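Local coordinates for protein sugar isomerase (Sinorhizobium meliloti, PDB 3QC0) that probably acts as a sugar isomerase, a zinc-binding enzyme of the xylose isomerase-like TIM-barrel family, at residues 143-148 with 181-186; 45-50 with 92-97; 77-80 with 85-88. One frame throughout, in Å; residues are numbered along the deposited sequence. Where two conformers were deposited one is given.

Contact 1: 143-148 with 181-186; sequences PLHPMY and VWWDPD
Pro146 meets the six-membered part of the Trp183 indole, the two side chains arriving from opposite directions, with Pro146 CG 3.4 Å from Trp183 CZ2. Pro146 CD lies beside the same indole, 3.7 Å from Trp183 NE1. At the pyrrole end His145 takes over: His145 NE2 is 3.9 Å from Trp183 CD1, and the two rings meet obliquely, with their planes at 53°. Trp183 gets there because its CG sits between the backbone N and the carbonyl carbon (chi1 63°), which throws the indole across to the proline. Its NE1 is held by the carbonyl of His180. Farther along, Pro143 CG packs on Val181 CG1 at 4.1 Å.

In TIM-barrel terms these are two loops on the C-terminal side of the sheet, one after strand 139-141 and the other after strand 172-177 and the short helix 178-181. The zinc is coordinated on this side of the barrel by Glu142, Asp177, His204 and Glu248, and lies about 9 Å from the side chain of Pro143.

The second shell helps fix the histidine ring. Met147 N, in the ring plane, gives His145 ND1 a nearly straight bond of 3.1 Å (174°), while water 1 sits at the edge 2.8 Å from His145 NE2 and accepts a weak bond from Trp182 NE1. Met147, a selenomethionine, lays its CE over one face, and the ring of Trp208 meets that of His145 with the planes about 15° apart. On the other segment, a type I turn from Val181 to Asp184 presents Trp183, and an Asx turn at Asp184 follows. Beyond lies the second subunit: its Trp183 packs on Pro146 and its Pro146 on Trp183, while its Arg118 bonds the carbonyl O of Trp183.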
# COMPACT_ATOMS: atom_id res chain seq x y z
N PRO A 143 -6.48 8.37 6.51
CA PRO A 143 -6.06 7.56 5.33
C PRO A 143 -5.44 6.26 5.84
O PRO A 143 -4.66 6.29 6.80
CB PRO A 143 -5.05 8.47 4.62
CG PRO A 143 -4.57 9.42 5.67
CD PRO A 143 -5.75 9.63 6.61
N LEU A 144 -5.79 5.16 5.18
CA LEU A 144 -5.35 3.84 5.58
C LEU A 144 -4.38 3.32 4.53
O LEU A 144 -4.42 3.69 3.36
CB LEU A 144 -6.51 2.85 5.73
CG LEU A 144 -6.81 2.43 7.18
CD1 LEU A 144 -7.32 3.60 8.05
CD2 LEU A 144 -7.73 1.22 7.18
N HIS A 145 -3.49 2.43 4.99
CA HIS A 145 -2.52 1.85 4.11
C HIS A 145 -3.23 1.33 2.86
O HIS A 145 -4.27 0.69 2.97
CB HIS A 145 -1.80 0.69 4.77
CG HIS A 145 -0.52 0.35 4.11
ND1 HIS A 145 -0.48 -0.36 2.92
CD2 HIS A 145 0.76 0.61 4.46
CE1 HIS A 145 0.81 -0.54 2.59
NE2 HIS A 145 1.57 0.09 3.47
N PRO A 146 -2.61 1.52 1.69
CA PRO A 146 -3.21 1.01 0.47
C PRO A 146 -3.58 -0.47 0.47
O PRO A 146 -4.48 -0.85 -0.27
CB PRO A 146 -2.13 1.32 -0.60
CG PRO A 146 -1.58 2.65 -0.11
CD PRO A 146 -1.58 2.54 1.42
N MSE A 147 -2.92 -1.31 1.27
CA MSE A 147 -3.29 -2.72 1.32
C MSE A 147 -4.69 -2.97 1.85
O MSE A 147 -5.22 -4.05 1.63
CB MSE A 147 -2.27 -3.57 2.10
CG MSE A 147 -2.18 -3.27 3.52
SE MSE A 147 -0.58 -4.32 4.23
CE MSE A 147 -0.38 -3.25 5.78
N TYR A 148 -5.28 -1.94 2.50
CA TYR A 148 -6.63 -2.02 3.03
C TYR A 148 -7.72 -1.49 2.09
O TYR A 148 -8.91 -1.46 2.45
CB TYR A 148 -6.69 -1.22 4.34
CG TYR A 148 -5.68 -1.72 5.38
CD1 TYR A 148 -5.61 -3.07 5.73
CD2 TYR A 148 -4.82 -0.85 6.02
CE1 TYR A 148 -4.68 -3.52 6.67
CE2 TYR A 148 -3.91 -1.29 6.96
CZ TYR A 148 -3.81 -2.63 7.27
OH TYR A 148 -2.90 -3.04 8.26
N VAL A 181 0.84 5.83 6.32
CA VAL A 181 1.34 6.89 5.43
C VAL A 181 2.86 6.97 5.25
O VAL A 181 3.30 7.74 4.39
CB VAL A 181 0.84 8.32 5.92
CG1 VAL A 181 -0.66 8.37 6.14
CG2 VAL A 181 1.59 8.78 7.22
N TRP A 182 3.64 6.23 6.04
CA TRP A 182 5.10 6.45 6.11
C TRP A 182 5.77 6.33 4.73
O TRP A 182 6.77 6.98 4.47
CB TRP A 182 5.78 5.48 7.07
CG TRP A 182 5.84 4.10 6.58
CD1 TRP A 182 4.88 3.16 6.63
CD2 TRP A 182 6.94 3.52 5.84
NE1 TRP A 182 5.31 2.00 6.00
CE2 TRP A 182 6.58 2.21 5.51
CE3 TRP A 182 8.18 3.99 5.49
CZ2 TRP A 182 7.44 1.34 4.80
CZ3 TRP A 182 9.02 3.17 4.77
CH2 TRP A 182 8.65 1.84 4.43
N TRP A 183 5.22 5.45 3.89
CA TRP A 183 5.76 5.09 2.57
C TRP A 183 5.50 6.12 1.50
O TRP A 183 6.06 6.07 0.42
CB TRP A 183 5.13 3.70 2.15
CG TRP A 183 3.68 3.89 2.02
CD1 TRP A 183 2.75 3.75 3.03
CD2 TRP A 183 2.96 4.44 0.91
NE1 TRP A 183 1.53 4.15 2.61
CE2 TRP A 183 1.62 4.61 1.33
CE3 TRP A 183 3.31 4.79 -0.41
CZ2 TRP A 183 0.64 5.12 0.50
CZ3 TRP A 183 2.34 5.31 -1.23
CH2 TRP A 183 1.02 5.47 -0.77
N ASP A 184 4.58 7.07 1.75
CA ASP A 184 4.08 7.92 0.69
C ASP A 184 5.19 8.86 0.19
O ASP A 184 5.72 9.65 0.96
CB ASP A 184 2.88 8.72 1.20
CG ASP A 184 2.15 9.51 0.11
OD1 ASP A 184 2.75 9.92 -0.89
OD2 ASP A 184 0.93 9.71 0.27
N PRO A 185 5.53 8.78 -1.11
CA PRO A 185 6.63 9.61 -1.58
C PRO A 185 6.36 11.10 -1.45
O PRO A 185 7.32 11.86 -1.45
CB PRO A 185 6.85 9.14 -3.04
CG PRO A 185 5.77 8.40 -3.41
CD PRO A 185 5.04 7.89 -2.16
N ASP A 186 5.09 11.48 -1.37
CA ASP A 186 4.74 12.90 -1.24
C ASP A 186 4.37 13.29 0.20
O ASP A 186 3.75 14.35 0.44
CB ASP A 186 3.62 13.28 -2.18
CG ASP A 186 3.64 14.80 -2.51
OD1 ASP A 186 4.73 15.43 -2.49
OD2 ASP A 186 2.58 15.36 -2.79
O HOH W 1 4.41 -0.00 3.57

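Contact 2: 45-50 with 92-97; sequences IGLGEA and AAELGA
Ala50, which meets Leu95 across the contact, gives its backbone N to Gly46 O at 2.9 Å, the first turn of helix 47-57 with Gly46 at the N-cap. On the facing side the chain leaves helix 75-94 through a Schellman motif, where Ala97 N reaches back to Ala92 O at 2.9 Å and Gly96 takes the positive phi. The start of one helix is thus set against the end of the other.

Leu47 does most of the touching. Its CG stands anti to the backbone N (chi1 -178°), and the fork reaches over to the other helix end. Leu47 CD1 lies 3.8 Å from Leu95 CG and equally near Leu95 CD2, so it rests against the branch point of the second leucine. Leu95 CD2 continues past it to the Ala50 methyl, 3.9 Å from Ala50 CB. Leu47 CG also lies 3.8 Å from Glu94 CG, so the glutamate joins in through its aliphatic part. In one of its two conformers, bent at chi2, Glu94 OE2 makes a salt bridge with Arg55, a little over two turns beyond Leu47 on helix 47-57.

Val42 of helix 39-45 touches Leu47, Ala50 and Leu95, while Leu61, at the start of strand 60-68, touches Leu95.

No hydrogen bond crosses between the two segments. Their adhesion is therefore apolar, and the charge of Glu94 is probably balanced by Arg55 in that conformer at the partly exposed margin, leaving the leucines to pack on carbon alone.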
# COMPACT_ATOMS: atom_id res chain seq x y z
N ILE A 45 -18.05 -2.00 28.80
CA ILE A 45 -18.11 -1.39 30.16
C ILE A 45 -19.38 -0.55 30.37
O ILE A 45 -19.93 -0.49 31.49
CB ILE A 45 -16.82 -0.56 30.50
CG1 ILE A 45 -16.73 -0.30 32.02
CG2 ILE A 45 -16.74 0.79 29.79
CD1 ILE A 45 -15.46 0.39 32.43
N GLY A 46 -19.85 0.06 29.28
CA GLY A 46 -20.98 0.95 29.27
C GLY A 46 -20.54 2.39 29.10
O GLY A 46 -19.63 2.85 29.76
N LEU A 47 -21.17 3.10 28.16
CA LEU A 47 -20.79 4.48 27.88
C LEU A 47 -20.81 5.37 29.10
O LEU A 47 -19.93 6.21 29.27
CB LEU A 47 -21.70 5.07 26.79
CG LEU A 47 -21.42 6.51 26.33
CD1 LEU A 47 -20.01 6.63 25.72
CD2 LEU A 47 -22.48 6.97 25.31
N GLY A 48 -21.81 5.20 29.98
CA GLY A 48 -21.88 6.06 31.15
C GLY A 48 -20.73 5.87 32.11
O GLY A 48 -20.14 6.83 32.60
N GLU A 49 -20.38 4.61 32.36
CA GLU A 49 -19.25 4.30 33.22
C GLU A 49 -17.95 4.75 32.56
O GLU A 49 -17.07 5.31 33.22
CB GLU A 49 -19.21 2.81 33.56
CG GLU A 49 -18.07 2.37 34.44
CD GLU A 49 -18.03 3.02 35.83
OE1 GLU A 49 -19.01 3.67 36.25
OE2 GLU A 49 -16.97 2.92 36.47
N ALA A 50 -17.82 4.55 31.25
CA ALA A 50 -16.63 5.00 30.61
C ALA A 50 -16.46 6.51 30.78
O ALA A 50 -15.38 6.97 31.05
CB ALA A 50 -16.63 4.59 29.07
N ALA A 92 -18.50 9.85 21.12
CA ALA A 92 -17.34 10.70 21.20
C ALA A 92 -17.61 11.94 22.03
O ALA A 92 -16.76 12.36 22.81
CB ALA A 92 -16.81 11.11 19.76
N ALA A 93 -18.77 12.53 21.82
CA ALA A 93 -19.17 13.76 22.56
C ALA A 93 -19.27 13.46 24.04
O ALA A 93 -18.74 14.22 24.85
CB ALA A 93 -20.47 14.28 22.01
N GLU A 94 -19.90 12.35 24.40
CA GLU A 94 -20.05 11.96 25.81
C GLU A 94 -18.70 11.79 26.49
O GLU A 94 -18.50 12.15 27.67
CB GLU A 94 -20.83 10.66 25.93
CG GLU A 94 -20.92 10.09 27.37
CD GLU A 94 -21.61 11.06 28.34
OE1 GLU A 94 -22.55 11.75 27.94
OE2 GLU A 94 -21.19 11.10 29.51
N LEU A 95 -17.73 11.22 25.77
CA LEU A 95 -16.41 10.97 26.30
C LEU A 95 -15.43 12.15 26.17
O LEU A 95 -14.28 12.05 26.58
CB LEU A 95 -15.83 9.71 25.65
CG LEU A 95 -16.65 8.44 25.78
CD1 LEU A 95 -16.03 7.31 24.94
CD2 LEU A 95 -16.80 8.05 27.28
N GLY A 96 -15.88 13.26 25.57
CA GLY A 96 -15.02 14.41 25.33
C GLY A 96 -13.86 14.15 24.38
O GLY A 96 -12.83 14.79 24.49
N ALA A 97 -14.06 13.22 23.46
CA ALA A 97 -12.98 12.87 22.52
C ALA A 97 -12.54 14.06 21.63
O ALA A 97 -13.36 14.83 21.13
CB ALA A 97 -13.39 11.68 21.62

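Contact 3: 77-80 with 85-88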
# COMPACT_ATOMS: atom_id res chain seq x y z
N GLY A 77 -28.49 0.61 3.03
CA GLY A 77 -27.25 0.30 3.66
C GLY A 77 -26.35 1.49 3.88
O GLY A 77 -25.68 1.60 4.93
N ARG A 78 -26.31 2.39 2.92
CA ARG A 78 -25.50 3.60 3.11
C ARG A 78 -26.04 4.43 4.28
O ARG A 78 -25.25 4.97 5.06
CB ARG A 78 -25.43 4.45 1.86
CG ARG A 78 -24.57 3.74 0.82
CD ARG A 78 -24.34 4.64 -0.42
NE ARG A 78 -25.56 4.90 -1.15
CZ ARG A 78 -26.09 4.16 -2.12
NH1 ARG A 78 -25.54 2.98 -2.47
NH2 ARG A 78 -27.19 4.60 -2.72
N GLU A 79 -27.36 4.54 4.36
CA GLU A 79 -27.95 5.36 5.44
C GLU A 79 -27.75 4.65 6.78
O GLU A 79 -27.51 5.33 7.80
CB GLU A 79 -29.39 5.65 5.17
CG GLU A 79 -30.07 6.47 6.30
CD GLU A 79 -29.47 7.86 6.53
OE1 GLU A 79 -28.78 8.38 5.63
OE2 GLU A 79 -29.72 8.44 7.64
N LYS A 80 -27.82 3.31 6.82
CA LYS A 80 -27.51 2.59 8.06
C LYS A 80 -26.10 2.93 8.55
O LYS A 80 -25.90 3.20 9.76
CB LYS A 80 -27.68 1.08 7.91
CG LYS A 80 -29.17 0.66 7.81
CD LYS A 80 -29.35 -0.86 7.58
CE LYS A 80 -30.83 -1.20 7.36
NZ LYS A 80 -31.66 -0.74 8.54
N ASN A 85 -22.65 6.30 12.29
CA ASN A 85 -21.68 7.33 12.54
C ASN A 85 -22.23 8.43 13.46
O ASN A 85 -21.48 8.99 14.24
CB ASN A 85 -21.19 7.95 11.22
CG ASN A 85 -20.10 7.13 10.54
OD1 ASN A 85 -18.92 7.42 10.77
ND2 ASN A 85 -20.47 6.13 9.73
N ARG A 86 -23.54 8.71 13.33
CA ARG A 86 -24.16 9.67 14.25
C ARG A 86 -24.10 9.15 15.69
O ARG A 86 -23.82 9.92 16.61
CB ARG A 86 -25.57 10.00 13.82
CG ARG A 86 -25.64 10.70 12.47
CD ARG A 86 -27.06 11.08 12.05
NE ARG A 86 -27.08 11.71 10.74
CZ ARG A 86 -27.65 11.20 9.65
NH1 ARG A 86 -28.28 10.01 9.61
NH2 ARG A 86 -27.52 11.86 8.54
N ARG A 87 -24.33 7.85 15.88
CA ARG A 87 -24.17 7.25 17.20
C ARG A 87 -22.72 7.36 17.69
O ARG A 87 -22.45 7.68 18.83
CB ARG A 87 -24.60 5.78 17.18
CG ARG A 87 -26.01 5.46 16.71
CD ARG A 87 -27.09 5.88 17.72
NE ARG A 87 -27.20 7.33 17.81
CZ ARG A 87 -27.78 8.12 16.89
NH1 ARG A 87 -28.34 7.62 15.79
NH2 ARG A 87 -27.78 9.43 17.07
N ALA A 88 -21.75 7.12 16.79
CA ALA A 88 -20.37 7.24 17.12
C ALA A 88 -20.02 8.66 17.56
O ALA A 88 -19.24 8.85 18.49
CB ALA A 88 -19.46 6.77 15.94
O HOH W 2 -28.69 11.08 6.10
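Glu79 and Arg86 sit seven residues apart on helix 75-94, two turns on, and join by a salt bridge at the protein surface. Arg86 NH1 donates to Glu79 OE2 at 2.9 Å with an angle of 155°. The oxygen lies almost in the guanidinium plane, at its edge, whereas the donor meets the syn side of OE2 and stands 27° out of the carboxylate plane; the two flat groups are tilted 35° to each other. Arg86 can span the gap because its chain is extended from CG to NE, and Glu79 bends at chi2 to turn its carboxylate toward it.

The firm part of the arrangement is the arginine end. Arg86 NH1 is shared by two acids, Glu79 and Asp83, which should favour the guanidinium charge. Arg86 also packs on His131 of helix 114-135, and its NH2 makes a weak hydrogen bond to the carbonyl of Ala127 on that same helix.

The glutamate end is looser. Glu79 is exposed, and its second oxygen reaches the arginine through solvent: water 2 donates to Glu79 OE1 at 2.7 Å and accepts from Arg86 NH2 at 2.8 Å. A direct bridge and a water-mediated one therefore run side by side between the two groups.

Asn85 is buried, with OD1 accepting from Gly68 N and ND2 donating to Ala81 O, and it touches Leu102 of strand 100-103. Helix 75-94 is the crossover helix between parallel strands 60-68 and 100-103, a right-handed beta-alpha-beta unit of the TIM barrel, and the ion pair lies at its surface, with Arg86 beside helix 114-135.

In the fold
Contacts 2 and 3 share helix 75-94: contact 3 is an ion pair within the helix, and contact 2 sets the helix's end against the start of helix 47-57. Their centres are about 18 Å apart, and along the chain contact 3 falls between the two segments of contact 2. Contact 1 comes later in the sequence, and its centre is about 31 Å from that of contact 2, on the opposite side of the chain's centre, and about 26 Å from that of contact 3; its nearest atoms stay about 17 Å and 13 Å from theirs. It alone adjoins the zinc site and the second subunit, while the other two belong to the barrel's outer helical layer.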